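Local coordinates for pathogenicity island protein (Staphylococcus aureus subsp. aureus, PDB 3HL6) that is of unknown function but is encoded by a pathogenicity island of Staphylococcus aureus, at residues C33-Y38 against Y46-S51; E112-G117 against T150-N155. All coordinates share one frame; numbering follows the deposited sequence.

In the fold
From the N terminus, strand 4-6 and helix 13-30 come first. The chain then enters strand 33-37, turns, and returns along strand 44-49. Interaction 1 closes this short loop as a beta hairpin, with seven residues between its segments, inside the five-stranded mixed sheet. The chain goes on through strands 52-57 and 68-71 to a mainly helical second half, interrupted by the two-stranded sheet 90-92 and 96-98. Interaction 2 closes a wider loop, between helix 112-121 and the start of helix 152-163; residues 123-146 of this loop are not modelled. The two contacts neither nest nor cross. Their centres lie about 26 Å apart, on opposite sides of the chain's centre: one within the sheet, the other among the helices.

Interaction 1: residues C33-Y38 against Y46-S51; sequences CCFKLY and YVMMNS
Phe35 and Tyr46 form the apolar centre of a beta hairpin, in which strand 33-37 runs antiparallel to strand 44-49. CB of Tyr46 sits over one face of the Phe35 ring, 3.8 Å from the ring centroid. This is a CH-pi contact. The two rings are nearly parallel, with planes at 19°, but they are offset, with little overlap. The first torsion of Phe35 places CG between the backbone N and the carbonyl carbon (chi1 61°), which brings the ring across to Tyr46. CG of Met48 lies at the edge of the Phe35 ring. The Leu37 side chain crosses that of Tyr46 at about a right angle, with CD2 3.2 Å from CE1 of Tyr46. Helix 13-30 packs on the same face of the sheet, where Leu17 meets Tyr46 and Tyr21 meets Met48.

Cys33 shares this face and meets Met48 through the CB atoms. On the other face, SG of Cys34 lies 4.0 Å from CG2 of Val47.

Backbone bonds join the strands at two hydrogen-bonded pairs, Cys33 with Met48 and Phe35 with Tyr46. Cys34 and Val47 form the non-hydrogen-bonded pair between them. Strand 4-6 continues the sheet beyond 33-37, and strand 52-57 continues it beyond 44-49. At the polar edge, the hydroxyl of Tyr46 is hydrogen-bonded to Asp40 in the loop that joins the two strands. The backbone O of Tyr46 accepts a hydrogen bond from N of Phe35, 2.9 Å away, and also takes a CA-H...O contact from Cys34, with CA 3.3 Å from that oxygen.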
loop_
_atom_site.group_PDB
_atom_site.type_symbol
_atom_site.label_atom_id
_atom_site.label_comp_id
_atom_site.label_asym_id
_atom_site.label_seq_id
_atom_site.Cartn_x
_atom_site.Cartn_y
_atom_site.Cartn_z
ATOM N N CYS B 33 5.146 16.805 -12.698
ATOM C CA CYS B 33 3.711 16.610 -12.842
ATOM C C CYS B 33 3.050 17.187 -11.623
ATOM O O CYS B 33 3.678 17.385 -10.590
ATOM C CB CYS B 33 3.361 15.128 -12.934
ATOM S SG CYS B 33 4.557 14.191 -13.899
ATOM N N CYS B 34 1.769 17.455 -11.743
ATOM C CA CYS B 34 1.113 18.276 -10.771
ATOM C C CYS B 34 -0.380 17.972 -10.814
ATOM O O CYS B 34 -1.010 18.009 -11.874
ATOM C CB CYS B 34 1.394 19.737 -11.079
ATOM S SG CYS B 34 0.673 20.830 -9.896
ATOM N N PHE B 35 -0.950 17.623 -9.670
ATOM C CA PHE B 35 -2.333 17.193 -9.702
ATOM C C PHE B 35 -3.096 17.428 -8.415
ATOM O O PHE B 35 -2.541 17.874 -7.427
ATOM C CB PHE B 35 -2.447 15.739 -10.183
ATOM C CG PHE B 35 -1.750 14.754 -9.311
ATOM C CD1 PHE B 35 -0.401 14.492 -9.478
ATOM C CD2 PHE B 35 -2.438 14.087 -8.323
ATOM C CE1 PHE B 35 0.244 13.567 -8.679
ATOM C CE2 PHE B 35 -1.792 13.163 -7.525
ATOM C CZ PHE B 35 -0.453 12.900 -7.711
ATOM N N LYS B 36 -4.393 17.168 -8.480
ATOM C CA LYS B 36 -5.253 17.120 -7.316
ATOM C C LYS B 36 -6.013 15.806 -7.375
ATOM O O LYS B 36 -6.155 15.206 -8.447
ATOM C CB LYS B 36 -6.222 18.302 -7.306
ATOM C CG LYS B 36 -5.566 19.600 -7.740
ATOM C CD LYS B 36 -6.111 20.823 -6.986
ATOM C CE LYS B 36 -7.592 21.095 -7.331
ATOM N NZ LYS B 36 -7.972 22.525 -7.120
ATOM N N LEU B 37 -6.469 15.350 -6.210
ATOM C CA LEU B 37 -7.472 14.292 -6.126
ATOM C C LEU B 37 -8.885 14.850 -6.061
ATOM O O LEU B 37 -9.163 15.844 -5.379
ATOM C CB LEU B 37 -7.230 13.403 -4.905
ATOM C CG LEU B 37 -6.193 12.319 -5.132
ATOM C CD1 LEU B 37 -6.532 11.562 -6.361
ATOM C CD2 LEU B 37 -4.889 12.990 -5.372
ATOM N N TYR B 38 -9.800 14.188 -6.744
ATOM C CA TYR B 38 -11.164 14.630 -6.673
ATOM C C TYR B 38 -11.810 14.416 -5.300
ATOM O O TYR B 38 -11.835 13.312 -4.778
ATOM C CB TYR B 38 -11.999 14.049 -7.807
ATOM C CG TYR B 38 -13.235 14.876 -7.975
ATOM C CD1 TYR B 38 -13.164 16.165 -8.515
ATOM C CD2 TYR B 38 -14.467 14.407 -7.525
ATOM C CE1 TYR B 38 -14.308 16.955 -8.636
ATOM C CE2 TYR B 38 -15.611 15.178 -7.644
ATOM C CZ TYR B 38 -15.523 16.449 -8.193
ATOM O OH TYR B 38 -16.668 17.196 -8.295
ATOM N N TYR B 46 -0.673 18.203 -5.226
ATOM C CA TYR B 46 0.427 17.223 -5.251
ATOM C C TYR B 46 1.371 17.483 -6.401
ATOM O O TYR B 46 0.943 17.713 -7.522
ATOM C CB TYR B 46 -0.095 15.787 -5.377
ATOM C CG TYR B 46 -1.153 15.425 -4.367
ATOM C CD1 TYR B 46 -2.502 15.673 -4.630
ATOM C CD2 TYR B 46 -0.812 14.837 -3.141
ATOM C CE1 TYR B 46 -3.477 15.340 -3.712
ATOM C CE2 TYR B 46 -1.791 14.495 -2.212
ATOM C CZ TYR B 46 -3.121 14.760 -2.505
ATOM O OH TYR B 46 -4.116 14.435 -1.604
ATOM N N VAL B 47 2.666 17.412 -6.129
ATOM C CA VAL B 47 3.656 17.637 -7.148
ATOM C C VAL B 47 4.630 16.469 -7.172
ATOM O O VAL B 47 5.133 16.040 -6.127
ATOM C CB VAL B 47 4.398 18.954 -6.896
ATOM C CG1 VAL B 47 5.651 19.022 -7.735
ATOM C CG2 VAL B 47 3.474 20.155 -7.189
ATOM N N MET B 48 4.876 15.947 -8.372
ATOM C CA MET B 48 5.915 14.961 -8.599
ATOM C C MET B 48 7.059 15.664 -9.258
ATOM O O MET B 48 6.959 16.059 -10.397
ATOM C CB MET B 48 5.429 13.893 -9.564
ATOM C CG MET B 48 4.408 12.960 -9.008
ATOM S SD MET B 48 5.221 11.517 -8.302
ATOM C CE MET B 48 6.598 11.249 -9.417
ATOM N N MET B 49 8.169 15.805 -8.572
ATOM C CA MET B 49 9.293 16.438 -9.199
ATOM C C MET B 49 10.556 15.661 -8.855
ATOM O O MET B 49 10.860 15.436 -7.697
ATOM C CB MET B 49 9.379 17.878 -8.723
ATOM C CG MET B 49 10.482 18.688 -9.353
ATOM S SD MET B 49 10.263 20.426 -8.943
ATOM C CE MET B 49 8.494 20.617 -9.152
ATOM N N ASN B 50 11.286 15.239 -9.875
ATOM C CA ASN B 50 12.595 14.677 -9.658
ATOM C C ASN B 50 12.472 13.437 -8.830
ATOM O O ASN B 50 13.170 13.282 -7.836
ATOM C CB ASN B 50 13.484 15.680 -8.941
ATOM C CG ASN B 50 14.298 16.527 -9.908
ATOM O OD1 ASN B 50 15.175 16.019 -10.594
ATOM N ND2 ASN B 50 14.006 17.814 -9.967
ATOM N N SER B 51 11.544 12.570 -9.228
ATOM C CA SER B 51 11.262 11.325 -8.504
ATOM C C SER B 51 10.719 11.443 -7.055
ATOM O O SER B 51 10.679 10.441 -6.332
ATOM C CB SER B 51 12.501 10.401 -8.551
ATOM O OG SER B 51 13.596 10.964 -7.845
#

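Interaction 2: residues E112-G117 against T150-N155; sequences EYFMYG and TDVIAN
The contact belongs to the helical part of the chain, where helix 112-121 packs against the N-terminal end of helix 152-163 and the residues that lead into it. No hydrogen bond crosses between the segments, so they meet by packing alone. Phe114 and Asn155 lie at its buried side. CD1 of Phe114 is 3.5 Å from CB of Asn155, and CE1 is almost as near. The Asn155 side chain runs alongside that of Phe114, head to tail, with ring and amide planes 37° apart. CG of Phe114 is set anti to its own nitrogen (chi1 -173°), and the end of the ring reaches across to helix 152-163. CE1 of the same ring also comes within 4.0 Å of the backbone O of Val152.

The amide of Asn155 turns back to its own segment. Its ND2 makes a weak hydrogen bond to O of Asp151, the N-cap residue, at 3.0 Å. The same oxygen accepts the backbone N-H of Asn155, so one residue donates to it twice.

Gly117 faces the entry to the second helix. Its CA is 3.7 Å from O of Thr150, and its O lies 3.2 Å from CG2 of Val152. With no side chain at Gly117, its backbone can come this close to O of Thr150 and CG2 of Val152.

Thr150 occupies the outer side. Its OG1 approaches CB of Tyr113 at 3.6 Å, near the plane of the tyrosine ring and at its edge. Its CG2 points to the edge of the Tyr116 ring, 4.0 Å from CD1.

Helix 171-184 adjoins both partners, with Val180 on Phe114 and Val184 on Val152. Further along helix 152-163, Ile156 and Leu159 also touch Phe114. Helix 191-208 meets helix 112-121 at Met115.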
loop_
_atom_site.group_PDB
_atom_site.type_symbol
_atom_site.label_atom_id
_atom_site.label_comp_id
_atom_site.label_asym_id
_atom_site.label_seq_id
_atom_site.Cartn_x
_atom_site.Cartn_y
_atom_site.Cartn_z
ATOM N N GLU B 112 4.690 18.147 22.350
ATOM C CA GLU B 112 5.366 19.327 22.847
ATOM C C GLU B 112 6.696 19.584 22.119
ATOM O O GLU B 112 7.122 20.715 22.006
ATOM C CB GLU B 112 5.596 19.193 24.333
ATOM C CG GLU B 112 6.697 18.230 24.616
ATOM C CD GLU B 112 6.648 17.719 26.018
ATOM O OE1 GLU B 112 7.352 18.331 26.854
ATOM O OE2 GLU B 112 5.906 16.727 26.270
ATOM N N TYR B 113 7.344 18.543 21.608
ATOM C CA TYR B 113 8.548 18.752 20.809
ATOM C C TYR B 113 8.198 19.521 19.530
ATOM O O TYR B 113 8.873 20.471 19.132
ATOM C CB TYR B 113 9.218 17.413 20.476
ATOM C CG TYR B 113 9.473 16.544 21.685
ATOM C CD1 TYR B 113 10.624 16.724 22.458
ATOM C CD2 TYR B 113 8.576 15.543 22.068
ATOM C CE1 TYR B 113 10.883 15.944 23.555
ATOM C CE2 TYR B 113 8.830 14.757 23.194
ATOM C CZ TYR B 113 9.999 14.970 23.917
ATOM O OH TYR B 113 10.302 14.220 25.026
ATOM N N PHE B 114 7.113 19.106 18.906
ATOM C CA PHE B 114 6.564 19.830 17.772
ATOM C C PHE B 114 6.238 21.278 18.094
ATOM O O PHE B 114 6.604 22.167 17.335
ATOM C CB PHE B 114 5.326 19.125 17.250
ATOM C CG PHE B 114 4.800 19.712 15.998
ATOM C CD1 PHE B 114 5.672 20.225 15.052
ATOM C CD2 PHE B 114 3.440 19.770 15.763
ATOM C CE1 PHE B 114 5.193 20.773 13.883
ATOM C CE2 PHE B 114 2.958 20.317 14.603
ATOM C CZ PHE B 114 3.837 20.823 13.653
ATOM N N MET B 115 5.547 21.512 19.207
ATOM C CA MET B 115 5.224 22.879 19.621
ATOM C C MET B 115 6.495 23.701 19.762
ATOM O O MET B 115 6.591 24.842 19.257
ATOM C CB MET B 115 4.453 22.892 20.938
ATOM C CG MET B 115 2.971 22.591 20.799
ATOM S SD MET B 115 2.201 23.272 19.297
ATOM C CE MET B 115 2.543 25.004 19.518
ATOM N N TYR B 116 7.477 23.100 20.436
ATOM C CA TYR B 116 8.710 23.799 20.758
ATOM C C TYR B 116 9.369 24.251 19.477
ATOM O O TYR B 116 9.878 25.355 19.409
ATOM C CB TYR B 116 9.667 22.914 21.564
ATOM C CG TYR B 116 11.059 23.531 21.708
ATOM C CD1 TYR B 116 12.065 23.275 20.769
ATOM C CD2 TYR B 116 11.358 24.389 22.774
ATOM C CE1 TYR B 116 13.329 23.852 20.895
ATOM C CE2 TYR B 116 12.616 24.966 22.906
ATOM C CZ TYR B 116 13.595 24.691 21.969
ATOM O OH TYR B 116 14.845 25.260 22.109
ATOM N N GLY B 117 9.344 23.385 18.465
ATOM C CA GLY B 117 9.960 23.665 17.175
ATOM C C GLY B 117 9.218 24.728 16.395
ATOM O O GLY B 117 9.819 25.485 15.646
ATOM N N THR B 150 11.188 17.518 17.168
ATOM C CA THR B 150 11.570 18.953 17.224
ATOM C C THR B 150 11.842 19.652 15.871
ATOM O O THR B 150 12.004 20.870 15.819
ATOM C CB THR B 150 12.757 19.165 18.203
ATOM O OG1 THR B 150 12.303 18.932 19.544
ATOM C CG2 THR B 150 13.327 20.575 18.102
ATOM N N ASP B 151 11.885 18.873 14.787
ATOM C CA ASP B 151 12.022 19.393 13.424
ATOM C C ASP B 151 10.654 19.649 12.783
ATOM O O ASP B 151 9.906 18.721 12.484
ATOM C CB ASP B 151 12.814 18.393 12.588
ATOM C CG ASP B 151 13.132 18.903 11.211
ATOM O OD1 ASP B 151 12.803 20.062 10.892
ATOM O OD2 ASP B 151 13.713 18.134 10.431
ATOM N N VAL B 152 10.331 20.917 12.573
ATOM C CA VAL B 152 8.990 21.299 12.147
ATOM C C VAL B 152 8.578 20.644 10.820
ATOM O O VAL B 152 7.457 20.139 10.698
ATOM C CB VAL B 152 8.846 22.835 12.078
ATOM C CG1 VAL B 152 7.679 23.250 11.189
ATOM C CG2 VAL B 152 8.664 23.388 13.464
ATOM N N ILE B 153 9.482 20.652 9.840
ATOM C CA ILE B 153 9.160 20.150 8.510
ATOM C C ILE B 153 8.915 18.657 8.558
ATOM O O ILE B 153 7.960 18.169 7.950
ATOM C CB ILE B 153 10.273 20.438 7.484
ATOM C CG1 ILE B 153 10.667 21.919 7.483
ATOM C CG2 ILE B 153 9.839 20.031 6.102
ATOM C CD1 ILE B 153 9.805 22.775 6.602
ATOM N N ALA B 154 9.774 17.927 9.279
ATOM C CA ALA B 154 9.661 16.477 9.397
ATOM C C ALA B 154 8.326 16.117 10.006
ATOM O O ALA B 154 7.641 15.226 9.552
ATOM C CB ALA B 154 10.782 15.924 10.270
ATOM N N ASN B 155 7.974 16.817 11.068
ATOM C CA ASN B 155 6.692 16.652 11.717
ATOM C C ASN B 155 5.490 16.876 10.782
ATOM O O ASN B 155 4.591 16.054 10.700
ATOM C CB ASN B 155 6.635 17.620 12.886
ATOM C CG ASN B 155 7.125 17.001 14.138
ATOM O OD1 ASN B 155 6.547 16.009 14.578
ATOM N ND2 ASN B 155 8.221 17.543 14.729
#